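Local coordinates for protein alcohol dehydrogenase, zinc-containing (Thermotoga maritima, PDB 3IP1) that catalyses the NAD(+)-dependent oxidation of scyllo-inosose to 3-dehydro-scyllo-inosose, probably as a step in myo-inositol breakdown, at residues A[303-308]-A[332-337]; A[295-300]-A[323-328]; A[161-166]-A[371-376]. All coordinates share one frame; numbering follows the deposited sequence.

In the fold
From the N terminus, residues 161-166 come first, in the GroES-like catalytic domain. They meet residues 371-376 much later in the chain, so contact 3 closes a long loop with 204 residues inside it. Contacts 1 and 2 both lie within that loop, in the Rossmann-type coenzyme domain. Segments 295-300 and 303-308 follow one another on helix 293-306. Their partners come in the same order: 323-328 on strand 324-326, then 332-337 at the end of helix 328-333. The two closures therefore cross. Contacts 1 and 2 have centres 13 Å apart and both touch the second subunit. Contact 3 returns the C-terminal part of the chain to the catalytic domain, across the chain's centre from contacts 1 and 2.

Contact 1. Residues A[303-308]-A[332-337]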
ATOM      1  N   VAL A 303      13.267  11.337  19.866  1.00 29.31           N
ATOM      2  CA  VAL A 303      13.230  12.013  18.580  1.00 28.79           C
ATOM      3  C   VAL A 303      11.826  11.932  17.947  1.00 28.77           C
ATOM      4  O   VAL A 303      11.276  12.950  17.510  1.00 29.53           O
ATOM      5  CB  VAL A 303      14.270  11.463  17.591  1.00 29.23           C
ATOM      6  CG1 VAL A 303      13.981  12.005  16.193  1.00 27.88           C
ATOM      7  CG2 VAL A 303      15.698  11.848  18.033  1.00 26.97           C
ATOM      8  N   ILE A 304      11.243  10.738  17.918  1.00 27.87           N
ATOM      9  CA  ILE A 304       9.939  10.559  17.301  1.00 27.33           C
ATOM     10  C   ILE A 304       8.942  11.496  17.995  1.00 27.72           C
ATOM     11  O   ILE A 304       8.201  12.223  17.336  1.00 27.26           O
ATOM     12  CB  ILE A 304       9.459   9.080  17.345  1.00 26.75           C
ATOM     13  CG1 ILE A 304      10.296   8.203  16.386  1.00 26.38           C
ATOM     14  CG2 ILE A 304       7.995   8.997  16.960  1.00 25.66           C
ATOM     15  CD1 ILE A 304      10.017   6.645  16.507  1.00 24.18           C
ATOM     16  N   TRP A 305       8.971  11.488  19.327  1.00 28.31           N
ATOM     17  CA  TRP A 305       8.078  12.295  20.146  1.00 29.71           C
ATOM     18  C   TRP A 305       8.228  13.787  19.851  1.00 29.78           C
ATOM     19  O   TRP A 305       7.251  14.458  19.561  1.00 30.19           O
ATOM     20  CB  TRP A 305       8.334  12.039  21.630  1.00 30.21           C
ATOM     21  CG  TRP A 305       7.377  12.772  22.526  1.00 32.58           C
ATOM     22  CD1 TRP A 305       7.622  13.923  23.230  1.00 34.54           C
ATOM     23  CD2 TRP A 305       6.016  12.411  22.807  1.00 34.16           C
ATOM     24  NE1 TRP A 305       6.498  14.292  23.941  1.00 35.97           N
ATOM     25  CE2 TRP A 305       5.501  13.381  23.705  1.00 35.13           C
ATOM     26  CE3 TRP A 305       5.187  11.356  22.396  1.00 33.47           C
ATOM     27  CZ2 TRP A 305       4.192  13.328  24.200  1.00 35.29           C
ATOM     28  CZ3 TRP A 305       3.892  11.298  22.887  1.00 35.40           C
ATOM     29  CH2 TRP A 305       3.402  12.286  23.777  1.00 35.97           C
ATOM     30  N   ARG A 306       9.456  14.285  19.895  1.00 29.90           N
ATOM     31  CA  ARG A 306       9.713  15.719  19.774  1.00 30.19           C
ATOM     32  C   ARG A 306       9.675  16.264  18.338  1.00 30.87           C
ATOM     33  O   ARG A 306       9.451  17.463  18.142  1.00 30.50           O
ATOM     34  CB  ARG A 306      11.055  16.062  20.433  1.00 30.01           C
ATOM     35  CG  ARG A 306      11.030  15.940  21.972  1.00 31.01           C
ATOM     36  CD  ARG A 306      12.408  16.157  22.582  1.00 30.38           C
ATOM     37  NE  ARG A 306      12.958  17.452  22.168  1.00 32.66           N
ATOM     38  CZ  ARG A 306      14.195  17.866  22.431  1.00 33.02           C
ATOM     39  NH1 ARG A 306      15.023  17.093  23.114  1.00 32.90           N
ATOM     40  NH2 ARG A 306      14.605  19.052  22.002  1.00 32.76           N
ATOM     41  N   ALA A 307       9.923  15.390  17.351  1.00 30.76           N
ATOM     42  CA  ALA A 307       9.851  15.747  15.924  1.00 30.63           C
ATOM     43  C   ALA A 307       8.471  16.221  15.481  1.00 30.96           C
ATOM     44  O   ALA A 307       7.443  15.792  16.002  1.00 30.52           O
ATOM     45  CB  ALA A 307      10.285  14.564  15.050  1.00 30.83           C
ATOM     46  N   ARG A 308       8.457  17.088  14.481  1.00 31.46           N
ATOM     47  CA  ARG A 308       7.203  17.564  13.927  1.00 32.02           C
ATOM     48  C   ARG A 308       6.652  16.641  12.840  1.00 31.43           C
ATOM     49  O   ARG A 308       5.437  16.618  12.589  1.00 31.80           O
ATOM     50  CB  ARG A 308       7.398  18.972  13.400  1.00 32.64           C
ATOM     51  CG  ARG A 308       7.918  19.899  14.487  1.00 36.24           C
ATOM     52  CD  ARG A 308       7.805  21.337  14.087  1.00 42.42           C
ATOM     53  NE  ARG A 308       6.422  21.699  13.793  1.00 46.54           N
ATOM     54  CZ  ARG A 308       6.050  22.904  13.382  1.00 48.67           C
ATOM     55  NH1 ARG A 308       6.957  23.860  13.228  1.00 50.29           N
ATOM     56  NH2 ARG A 308       4.778  23.153  13.123  1.00 49.36           N
ATOM     57  N   GLN A 332       1.331   5.919  19.154  1.00 26.48           N
ATOM     58  CA  GLN A 332      -0.022   6.419  18.948  1.00 25.79           C
ATOM     59  C   GLN A 332      -0.058   7.912  18.587  1.00 25.63           C
ATOM     60  O   GLN A 332      -0.678   8.321  17.594  1.00 24.08           O
ATOM     61  CB  GLN A 332      -0.876   6.178  20.184  1.00 26.10           C
ATOM     62  CG  GLN A 332      -1.243   4.714  20.440  1.00 26.97           C
ATOM     63  CD  GLN A 332      -1.777   4.489  21.856  1.00 29.93           C
ATOM     64  OE1 GLN A 332      -1.452   5.237  22.786  1.00 29.98           O
ATOM     65  NE2 GLN A 332      -2.585   3.454  22.028  1.00 28.45           N
ATOM     66  N   VAL A 333       0.619   8.717  19.397  1.00 25.31           N
ATOM     67  CA  VAL A 333       0.538  10.157  19.279  1.00 25.31           C
ATOM     68  C   VAL A 333       1.289  10.719  18.044  1.00 24.92           C
ATOM     69  O   VAL A 333       0.887  11.740  17.487  1.00 24.67           O
ATOM     70  CB  VAL A 333       0.965  10.854  20.611  1.00 25.99           C
ATOM     71  CG1 VAL A 333       0.955  12.379  20.472  1.00 26.40           C
ATOM     72  CG2 VAL A 333       0.026  10.446  21.773  1.00 25.54           C
ATOM     73  N   ARG A 334       2.367  10.062  17.619  1.00 23.92           N
ATOM     74  CA  ARG A 334       3.118  10.543  16.451  1.00 24.15           C
ATOM     75  C   ARG A 334       2.803   9.750  15.181  1.00 24.08           C
ATOM     76  O   ARG A 334       3.484   9.901  14.157  1.00 24.53           O
ATOM     77  CB  ARG A 334       4.628  10.561  16.734  1.00 23.90           C
ATOM     78  CG  ARG A 334       5.020  11.145  18.093  1.00 24.68           C
ATOM     79  CD  ARG A 334       4.465  12.567  18.332  1.00 26.43           C
ATOM     80  NE  ARG A 334       4.960  13.529  17.343  1.00 26.19           N
ATOM     81  CZ  ARG A 334       4.170  14.247  16.550  1.00 26.11           C
ATOM     82  NH1 ARG A 334       4.694  15.096  15.681  1.00 26.11           N
ATOM     83  NH2 ARG A 334       2.854  14.141  16.660  1.00 22.93           N
ATOM     84  N   ARG A 335       1.786   8.896  15.262  1.00 23.61           N
ATOM     85  CA  ARG A 335       1.354   8.088  14.108  1.00 24.69           C
ATOM     86  C   ARG A 335       2.524   7.280  13.525  1.00 24.06           C
ATOM     87  O   ARG A 335       2.751   7.251  12.305  1.00 24.30           O
ATOM     88  CB  ARG A 335       0.704   8.992  13.034  1.00 23.76           C
ATOM     89  CG  ARG A 335      -0.393   8.305  12.254  1.00 25.28           C
ATOM     90  CD  ARG A 335      -0.839   9.162  11.065  1.00 24.44           C
ATOM     91  NE  ARG A 335      -2.078   8.653  10.507  1.00 24.25           N
ATOM     92  CZ  ARG A 335      -2.154   7.795   9.498  1.00 24.95           C
ATOM     93  NH1 ARG A 335      -3.340   7.376   9.086  1.00 26.62           N
ATOM     94  NH2 ARG A 335      -1.053   7.369   8.901  1.00 24.58           N
ATOM     95  N   ALA A 336       3.255   6.618  14.410  1.00 23.16           N
ATOM     96  CA  ALA A 336       4.476   5.926  14.028  1.00 23.06           C
ATOM     97  C   ALA A 336       4.267   4.426  14.092  1.00 22.98           C
ATOM     98  O   ALA A 336       3.266   3.952  14.625  1.00 22.60           O
ATOM     99  CB  ALA A 336       5.644   6.369  14.913  1.00 22.28           C
ATOM    100  N   GLN A 337       5.178   3.682  13.487  1.00 23.34           N
ATOM    101  CA  GLN A 337       5.088   2.223  13.505  1.00 24.19           C
ATOM    102  C   GLN A 337       6.462   1.539  13.609  1.00 24.09           C
ATOM    103  O   GLN A 337       7.502   2.157  13.424  1.00 22.76           O
ATOM    104  CB  GLN A 337       4.300   1.678  12.293  1.00 24.97           C
ATOM    105  CG  GLN A 337       4.732   2.205  10.905  1.00 27.24           C
ATOM    106  CD  GLN A 337       4.168   3.622  10.556  1.00 31.31           C
ATOM    107  OE1 GLN A 337       3.074   4.035  10.990  1.00 34.29           O
ATOM    108  NE2 GLN A 337       4.931   4.357   9.773  1.00 32.58           N
TER
HETATM  109  O   HOH W   1       3.497  17.711  14.108  1.00 28.63           O
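The guanidinium of Arg334 turns its edge to the C-terminal end of helix 293-306, in the Rossmann-type domain. Near its plane lie the carbonyl oxygens of Ile304, Ala307 and Arg308. Trp305 O lies oblique to it. The Trp305 ring is also met obliquely, with Val333 CB 3.7 Å from Trp305 CZ3. The main hydrogen bond runs from Arg334 NH1 to Ala307 O, 2.9 Å long and fairly straight at 160°. Arg334 NE adds a weak hydrogen bond to Ile304 O at 3.5 Å. Within its own segment Arg334 NH2 bonds to Val333 O at 3.2 Å, so NH1 and NH2 hold the group, with a weak third bond from NE. The side chain gets there by bending twice, at chi2 (-55°) and chi3 (-61°). Its root packs on the helix, with Arg334 CB 3.7 Å from Ile304 CG2. The same methyl also reaches Ala336 CB. A positive charge here would probably be favoured by the carbonyls at the helix end. The second subunit lies close by: its His146 bonds to Val333 O, and its Glu148 forms a salt bridge with Arg308. One water donates to Arg308 O at 2.7 Å and accepts from Arg334 NH1 at 3.3 Å.

Contact 2. Residues A[295-300]-A[323-328]; sequences LVWPQI and KIPLTG
Trp297 reaches from helix 293-306 to Ile324, Pro325 and Leu326 on the neighbouring strand. Its CB starts the contact, 3.9 Å from Pro325 CD. Chi1 of -154° sets CG roughly opposite the backbone N, which turns one indole face to Ile324. Methyl CG2 of Ile324 sits over that face as a CH-pi contact, 3.3 Å from the centroid of the five-membered ring and 17° off its normal. The fit is tight: Trp297 CD2 is 3.2 Å from Ile324 CG2. Further out, Trp297 CD1 lies 3.5 Å from Pro325 O, which approaches the ring obliquely. Trp297 NE1 comes next, 3.9 Å from Leu326 CA, and it also makes a weak hydrogen bond to Glu301 of the same helix. On the six-membered ring, Trp297 CE3 is 3.6 Å from Ile324 CG2, while CZ2 is still near that methyl and slightly farther from Leu326 CD1. Val314, Ile316 and Phe331 pack on the indole as well. With an alanine in its place, the Ile324 methyl would probably lose the face it rests on, and Glu301 the weak bond it accepts from the indole N-H. Pro325 centres an inverse gamma turn. Ile324 and Leu326, on its flanks, pair antiparallel with a strand of the second subunit. The axes of segments 295-300 and 324-326 come within 7.6 Å, their directions 23° from parallel. The arrangement is that of a helix of a Rossmann-type domain laid against a short strand that carries sheet pairing across the subunit interface.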
ATOM      1  N   LEU A 295      19.148  -0.224  24.435  1.00 41.29           N
ATOM      2  CA  LEU A 295      19.930   0.973  24.825  1.00 40.02           C
ATOM      3  C   LEU A 295      19.592   2.221  24.001  1.00 38.88           C
ATOM      4  O   LEU A 295      19.680   3.346  24.501  1.00 38.89           O
ATOM      5  CB  LEU A 295      21.451   0.739  24.739  1.00 40.47           C
ATOM      6  CG  LEU A 295      22.191  -0.420  25.440  1.00 42.18           C
ATOM      7  CD1 LEU A 295      23.714  -0.243  25.291  1.00 43.51           C
ATOM      8  CD2 LEU A 295      21.806  -0.595  26.924  1.00 41.95           C
ATOM      9  N   VAL A 296      19.242   2.035  22.729  1.00 36.99           N
ATOM     10  CA  VAL A 296      18.983   3.184  21.855  1.00 35.17           C
ATOM     11  C   VAL A 296      17.497   3.538  21.703  1.00 34.08           C
ATOM     12  O   VAL A 296      17.181   4.577  21.158  1.00 33.37           O
ATOM     13  CB  VAL A 296      19.633   3.040  20.456  1.00 35.06           C
ATOM     14  CG1 VAL A 296      21.154   3.157  20.558  1.00 34.52           C
ATOM     15  CG2 VAL A 296      19.199   1.736  19.781  1.00 33.67           C
ATOM     16  N   TRP A 297      16.607   2.679  22.194  1.00 32.94           N
ATOM     17  CA  TRP A 297      15.180   2.899  22.016  1.00 32.37           C
ATOM     18  C   TRP A 297      14.673   4.200  22.637  1.00 32.53           C
ATOM     19  O   TRP A 297      13.915   4.923  21.988  1.00 32.42           O
ATOM     20  CB  TRP A 297      14.354   1.723  22.544  1.00 31.86           C
ATOM     21  CG  TRP A 297      13.044   1.619  21.864  1.00 31.38           C
ATOM     22  CD1 TRP A 297      11.848   2.080  22.319  1.00 30.54           C
ATOM     23  CD2 TRP A 297      12.790   1.032  20.576  1.00 29.68           C
ATOM     24  NE1 TRP A 297      10.857   1.811  21.402  1.00 29.55           N
ATOM     25  CE2 TRP A 297      11.412   1.175  20.320  1.00 29.75           C
ATOM     26  CE3 TRP A 297      13.595   0.399  19.621  1.00 28.38           C
ATOM     27  CZ2 TRP A 297      10.811   0.692  19.142  1.00 29.42           C
ATOM     28  CZ3 TRP A 297      13.005  -0.075  18.445  1.00 28.66           C
ATOM     29  CH2 TRP A 297      11.625   0.074  18.220  1.00 28.72           C
ATOM     30  N   PRO A 298      15.065   4.496  23.901  1.00 32.36           N
ATOM     31  CA  PRO A 298      14.592   5.740  24.516  1.00 31.78           C
ATOM     32  C   PRO A 298      14.943   6.974  23.679  1.00 31.55           C
ATOM     33  O   PRO A 298      14.122   7.895  23.540  1.00 30.77           O
ATOM     34  CB  PRO A 298      15.327   5.764  25.868  1.00 31.96           C
ATOM     35  CG  PRO A 298      15.589   4.331  26.170  1.00 32.16           C
ATOM     36  CD  PRO A 298      15.844   3.674  24.856  1.00 32.28           C
ATOM     37  N   GLN A 299      16.148   6.991  23.122  1.00 31.32           N
ATOM     38  CA  GLN A 299      16.554   8.094  22.265  1.00 32.10           C
ATOM     39  C   GLN A 299      15.779   8.161  20.948  1.00 31.07           C
ATOM     40  O   GLN A 299      15.482   9.244  20.471  1.00 31.33           O
ATOM     41  CB  GLN A 299      18.035   8.011  21.974  1.00 32.35           C
ATOM     42  CG  GLN A 299      18.871   7.876  23.227  1.00 37.31           C
ATOM     43  CD  GLN A 299      20.292   7.566  22.888  1.00 41.56           C
ATOM     44  OE1 GLN A 299      20.958   8.346  22.208  1.00 44.16           O
ATOM     45  NE2 GLN A 299      20.765   6.409  23.326  1.00 43.59           N
ATOM     46  N   ILE A 300      15.476   7.011  20.356  1.00 30.62           N
ATOM     47  CA  ILE A 300      14.677   6.973  19.130  1.00 30.28           C
ATOM     48  C   ILE A 300      13.289   7.497  19.445  1.00 30.17           C
ATOM     49  O   ILE A 300      12.748   8.335  18.723  1.00 30.05           O
ATOM     50  CB  ILE A 300      14.540   5.532  18.555  1.00 30.09           C
ATOM     51  CG1 ILE A 300      15.878   5.008  18.035  1.00 30.35           C
ATOM     52  CG2 ILE A 300      13.515   5.495  17.397  1.00 30.56           C
ATOM     53  CD1 ILE A 300      15.860   3.492  17.711  1.00 30.12           C
ATOM     54  N   LYS A 323      14.747  -7.357  25.908  1.00 42.63           N
ATOM     55  CA  LYS A 323      13.474  -6.654  25.693  1.00 41.56           C
ATOM     56  C   LYS A 323      13.687  -5.185  25.352  1.00 40.41           C
ATOM     57  O   LYS A 323      14.632  -4.549  25.815  1.00 40.42           O
ATOM     58  CB  LYS A 323      12.559  -6.705  26.932  1.00 41.69           C
ATOM     59  CG  LYS A 323      12.228  -8.071  27.480  1.00 42.35           C
ATOM     60  CD  LYS A 323      11.529  -8.951  26.456  1.00 45.07           C
ATOM     61  CE  LYS A 323      11.083 -10.265  27.087  1.00 45.16           C
ATOM     62  NZ  LYS A 323      10.955 -11.310  26.040  1.00 46.28           N
ATOM     63  N   ILE A 324      12.779  -4.648  24.552  1.00 38.67           N
ATOM     64  CA  ILE A 324      12.797  -3.240  24.196  1.00 36.58           C
ATOM     65  C   ILE A 324      11.764  -2.504  25.074  1.00 35.61           C
ATOM     66  O   ILE A 324      10.622  -2.964  25.215  1.00 35.00           O
ATOM     67  CB  ILE A 324      12.476  -3.080  22.699  1.00 36.78           C
ATOM     68  CG1 ILE A 324      13.574  -3.737  21.858  1.00 35.19           C
ATOM     69  CG2 ILE A 324      12.266  -1.622  22.330  1.00 35.37           C
ATOM     70  CD1 ILE A 324      13.077  -4.252  20.552  1.00 34.61           C
ATOM     71  N   PRO A 325      12.170  -1.361  25.666  1.00 34.61           N
ATOM     72  CA  PRO A 325      11.254  -0.594  26.503  1.00 34.03           C
ATOM     73  C   PRO A 325      10.369   0.342  25.651  1.00 32.80           C
ATOM     74  O   PRO A 325      10.595   1.556  25.579  1.00 33.02           O
ATOM     75  CB  PRO A 325      12.203   0.165  27.453  1.00 34.26           C
ATOM     76  CG  PRO A 325      13.482   0.341  26.652  1.00 34.14           C
ATOM     77  CD  PRO A 325      13.468  -0.674  25.513  1.00 34.55           C
ATOM     78  N   LEU A 326       9.363  -0.262  25.034  1.00 31.64           N
ATOM     79  CA  LEU A 326       8.406   0.405  24.161  1.00 30.70           C
ATOM     80  C   LEU A 326       7.369   1.229  24.927  1.00 29.85           C
ATOM     81  O   LEU A 326       6.669   0.728  25.789  1.00 28.19           O
ATOM     82  CB  LEU A 326       7.692  -0.644  23.288  1.00 30.06           C
ATOM     83  CG  LEU A 326       6.506  -0.187  22.437  1.00 30.26           C
ATOM     84  CD1 LEU A 326       6.954   0.887  21.447  1.00 26.30           C
ATOM     85  CD2 LEU A 326       5.872  -1.387  21.705  1.00 28.53           C
ATOM     86  N   THR A 327       7.281   2.501  24.568  1.00 30.46           N
ATOM     87  CA  THR A 327       6.261   3.384  25.092  1.00 30.77           C
ATOM     88  C   THR A 327       5.188   3.479  24.000  1.00 31.03           C
ATOM     89  O   THR A 327       5.375   4.201  23.010  1.00 30.76           O
ATOM     90  CB  THR A 327       6.831   4.788  25.339  1.00 31.31           C
ATOM     91  OG1 THR A 327       8.090   4.689  26.013  1.00 31.00           O
ATOM     92  CG2 THR A 327       5.849   5.673  26.143  1.00 30.61           C
ATOM     93  N   GLY A 328       4.086   2.758  24.184  1.00 30.41           N
ATOM     94  CA  GLY A 328       2.988   2.738  23.209  1.00 31.04           C
ATOM     95  C   GLY A 328       2.542   4.132  22.792  1.00 31.01           C
ATOM     96  O   GLY A 328       2.355   4.408  21.597  1.00 31.10           O
TER

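Contact 3. Residues A[161-166]-A[371-376]; sequences FAEYVK and VSMEEI
Selenomethionine Met373 and Ile376 carry this contact, reaching Phe161, Ala162 and Glu163. The second segment leaves strand 369-371 at Val371. Ser372 follows and ties the turn: its N and OG both donate to Glu375 OE2, each at 3.1 Å. Met373 then runs extended through chi1 (180°) and chi2 and bends at chi3 (71°). This brings Met373 SE 4.1 Å from Ala162 CA and Met373 CE 4.5 Å from Glu163 CG. The carboxylate of Glu163 instead bonds to Arg4 N. At Glu375 the chain is held from within, since its N bonds to Ser372 O. Ile376 lies on helix 376-382 and crosses Phe161 at about a right angle. Its CG2 lies over the centre of the Phe161 ring in a CH-pi contact, 4.2 Å from the centroid and 4° off the normal. Ile376 CD1 comes 4.1 Å from Phe161 CE1. Met394 packs on Phe161, Met373 and Ile376. The Phe161 side chain is about 7 Å from those of His97 and Glu98, zinc ligands of the protein that hold a cadmium ion here. This is the catalytic domain of a zinc-containing alcohol dehydrogenase, where the C-terminal chain returns to pack against the GroES-like core.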
ATOM      1  N   PHE A 161      33.255 -20.508   1.412  1.00 28.01           N
ATOM      2  CA  PHE A 161      34.691 -20.411   1.748  1.00 28.01           C
ATOM      3  C   PHE A 161      35.366 -21.677   1.213  1.00 28.30           C
ATOM      4  O   PHE A 161      35.778 -22.564   1.968  1.00 28.83           O
ATOM      5  CB  PHE A 161      34.945 -20.242   3.246  1.00 27.45           C
ATOM      6  CG  PHE A 161      34.599 -18.871   3.782  1.00 26.81           C
ATOM      7  CD1 PHE A 161      35.031 -17.717   3.137  1.00 26.33           C
ATOM      8  CD2 PHE A 161      33.886 -18.739   4.965  1.00 27.30           C
ATOM      9  CE1 PHE A 161      34.731 -16.448   3.660  1.00 26.86           C
ATOM     10  CE2 PHE A 161      33.563 -17.460   5.484  1.00 26.53           C
ATOM     11  CZ  PHE A 161      33.991 -16.325   4.816  1.00 24.90           C
ATOM     12  N   ALA A 162      35.448 -21.754  -0.107  1.00 27.96           N
ATOM     13  CA  ALA A 162      35.757 -22.989  -0.782  1.00 28.52           C
ATOM     14  C   ALA A 162      36.215 -22.599  -2.156  1.00 29.07           C
ATOM     15  O   ALA A 162      36.106 -21.424  -2.542  1.00 28.40           O
ATOM     16  CB  ALA A 162      34.501 -23.887  -0.869  1.00 28.63           C
ATOM     17  N   GLU A 163      36.726 -23.578  -2.896  1.00 29.43           N
ATOM     18  CA  GLU A 163      37.100 -23.353  -4.285  1.00 30.50           C
ATOM     19  C   GLU A 163      35.866 -23.481  -5.182  1.00 30.16           C
ATOM     20  O   GLU A 163      35.761 -22.789  -6.191  1.00 30.16           O
ATOM     21  CB  GLU A 163      38.172 -24.352  -4.721  1.00 30.83           C
ATOM     22  CG  GLU A 163      39.447 -24.287  -3.888  1.00 34.19           C
ATOM     23  CD  GLU A 163      40.445 -25.356  -4.290  1.00 39.64           C
ATOM     24  OE1 GLU A 163      41.102 -25.184  -5.341  1.00 41.73           O
ATOM     25  OE2 GLU A 163      40.571 -26.362  -3.555  1.00 40.81           O
ATOM     26  N   TYR A 164      34.943 -24.366  -4.797  1.00 29.67           N
ATOM     27  CA  TYR A 164      33.684 -24.576  -5.519  1.00 29.80           C
ATOM     28  C   TYR A 164      32.516 -24.682  -4.527  1.00 29.19           C
ATOM     29  O   TYR A 164      32.696 -25.134  -3.391  1.00 29.23           O
ATOM     30  CB  TYR A 164      33.744 -25.828  -6.436  1.00 29.35           C
ATOM     31  CG  TYR A 164      34.825 -25.745  -7.515  1.00 31.96           C
ATOM     32  CD1 TYR A 164      36.131 -26.136  -7.241  1.00 32.26           C
ATOM     33  CD2 TYR A 164      34.545 -25.232  -8.793  1.00 32.22           C
ATOM     34  CE1 TYR A 164      37.122 -26.045  -8.190  1.00 34.22           C
ATOM     35  CE2 TYR A 164      35.541 -25.139  -9.757  1.00 33.64           C
ATOM     36  CZ  TYR A 164      36.831 -25.553  -9.445  1.00 34.92           C
ATOM     37  OH  TYR A 164      37.851 -25.477 -10.374  1.00 35.67           O
ATOM     38  N   VAL A 165      31.334 -24.250  -4.956  1.00 28.86           N
ATOM     39  CA  VAL A 165      30.107 -24.415  -4.173  1.00 28.47           C
ATOM     40  C   VAL A 165      28.964 -24.861  -5.072  1.00 28.88           C
ATOM     41  O   VAL A 165      28.823 -24.413  -6.206  1.00 29.15           O
ATOM     42  CB  VAL A 165      29.721 -23.114  -3.388  1.00 28.81           C
ATOM     43  CG1 VAL A 165      29.231 -22.013  -4.327  1.00 27.92           C
ATOM     44  CG2 VAL A 165      28.668 -23.417  -2.324  1.00 27.77           C
ATOM     45  N   LYS A 166      28.147 -25.767  -4.567  1.00 29.02           N
ATOM     46  CA  LYS A 166      27.007 -26.208  -5.319  1.00 28.69           C
ATOM     47  C   LYS A 166      25.747 -25.549  -4.734  1.00 28.42           C
ATOM     48  O   LYS A 166      25.557 -25.549  -3.529  1.00 28.05           O
ATOM     49  CB  LYS A 166      26.960 -27.736  -5.288  1.00 28.91           C
ATOM     50  CG  LYS A 166      25.889 -28.395  -6.101  1.00 30.71           C
ATOM     51  CD  LYS A 166      24.633 -28.589  -5.259  1.00 34.21           C
ATOM     52  CE  LYS A 166      24.764 -29.744  -4.275  1.00 35.08           C
ATOM     53  NZ  LYS A 166      24.467 -31.030  -4.958  1.00 37.59           N
ATOM     54  N   VAL A 371      41.861 -11.418   1.478  1.00 33.47           N
ATOM     55  CA  VAL A 371      42.791 -12.420   1.990  1.00 33.18           C
ATOM     56  C   VAL A 371      42.559 -13.732   1.237  1.00 33.22           C
ATOM     57  O   VAL A 371      41.534 -13.894   0.549  1.00 33.10           O
ATOM     58  CB  VAL A 371      42.594 -12.647   3.535  1.00 33.51           C
ATOM     59  CG1 VAL A 371      42.717 -11.341   4.318  1.00 33.57           C
ATOM     60  CG2 VAL A 371      41.238 -13.296   3.834  1.00 32.03           C
ATOM     61  N   SER A 372      43.490 -14.667   1.368  1.00 32.83           N
ATOM     62  CA  SER A 372      43.359 -15.952   0.695  1.00 33.20           C
ATOM     63  C   SER A 372      42.513 -16.896   1.556  1.00 33.23           C
ATOM     64  O   SER A 372      42.328 -16.645   2.745  1.00 32.88           O
ATOM     65  CB  SER A 372      44.734 -16.574   0.450  1.00 33.16           C
ATOM     66  OG  SER A 372      45.301 -16.956   1.689  1.00 32.71           O
HETATM   67  N   MSE A 373      42.022 -17.975   0.953  1.00 33.51           N
HETATM   68  CA  MSE A 373      41.274 -19.004   1.684  1.00 34.99           C
HETATM   69  C   MSE A 373      41.987 -19.479   2.970  1.00 35.24           C
HETATM   70  O   MSE A 373      41.363 -19.573   4.044  1.00 34.63           O
HETATM   71  CB  MSE A 373      40.954 -20.188   0.781  1.00 34.80           C
HETATM   72  CG  MSE A 373      40.187 -21.268   1.500  1.00 36.82           C
HETATM   73 SE   MSE A 373      39.664 -22.715   0.324  1.00 42.36          SE
HETATM   74  CE  MSE A 373      41.419 -23.509   0.040  1.00 40.79           C
ATOM     75  N   GLU A 374      43.288 -19.751   2.858  1.00 35.36           N
ATOM     76  CA  GLU A 374      44.100 -20.197   3.994  1.00 35.78           C
ATOM     77  C   GLU A 374      44.071 -19.248   5.178  1.00 34.96           C
ATOM     78  O   GLU A 374      44.142 -19.691   6.320  1.00 35.06           O
ATOM     79  CB  GLU A 374      45.569 -20.412   3.586  1.00 36.78           C
ATOM     80  CG  GLU A 374      45.804 -21.350   2.400  1.00 41.42           C
ATOM     81  CD  GLU A 374      45.304 -22.773   2.636  1.00 48.34           C
ATOM     82  OE1 GLU A 374      45.619 -23.356   3.709  1.00 52.42           O
ATOM     83  OE2 GLU A 374      44.599 -23.311   1.740  1.00 50.82           O
ATOM     84  N   GLU A 375      43.977 -17.947   4.912  1.00 34.15           N
ATOM     85  CA  GLU A 375      44.019 -16.958   5.978  1.00 33.84           C
ATOM     86  C   GLU A 375      42.677 -16.757   6.682  1.00 33.35           C
ATOM     87  O   GLU A 375      42.618 -16.060   7.704  1.00 33.19           O
ATOM     88  CB  GLU A 375      44.497 -15.629   5.425  1.00 34.19           C
ATOM     89  CG  GLU A 375      45.910 -15.661   4.864  1.00 37.03           C
ATOM     90  CD  GLU A 375      46.267 -14.343   4.200  1.00 40.20           C
ATOM     91  OE1 GLU A 375      46.639 -13.379   4.913  1.00 41.55           O
ATOM     92  OE2 GLU A 375      46.152 -14.263   2.963  1.00 41.41           O
ATOM     93  N   ILE A 376      41.611 -17.354   6.132  1.00 32.14           N
ATOM     94  CA  ILE A 376      40.242 -17.168   6.651  1.00 31.72           C
ATOM     95  C   ILE A 376      40.083 -17.594   8.111  1.00 31.27           C
ATOM     96  O   ILE A 376      39.555 -16.819   8.912  1.00 31.07           O
ATOM     97  CB  ILE A 376      39.151 -17.845   5.759  1.00 31.28           C
ATOM     98  CG1 ILE A 376      38.974 -17.094   4.432  1.00 32.28           C
ATOM     99  CG2 ILE A 376      37.809 -17.957   6.493  1.00 31.52           C
ATOM    100  CD1 ILE A 376      38.598 -15.595   4.556  1.00 32.06           C
TER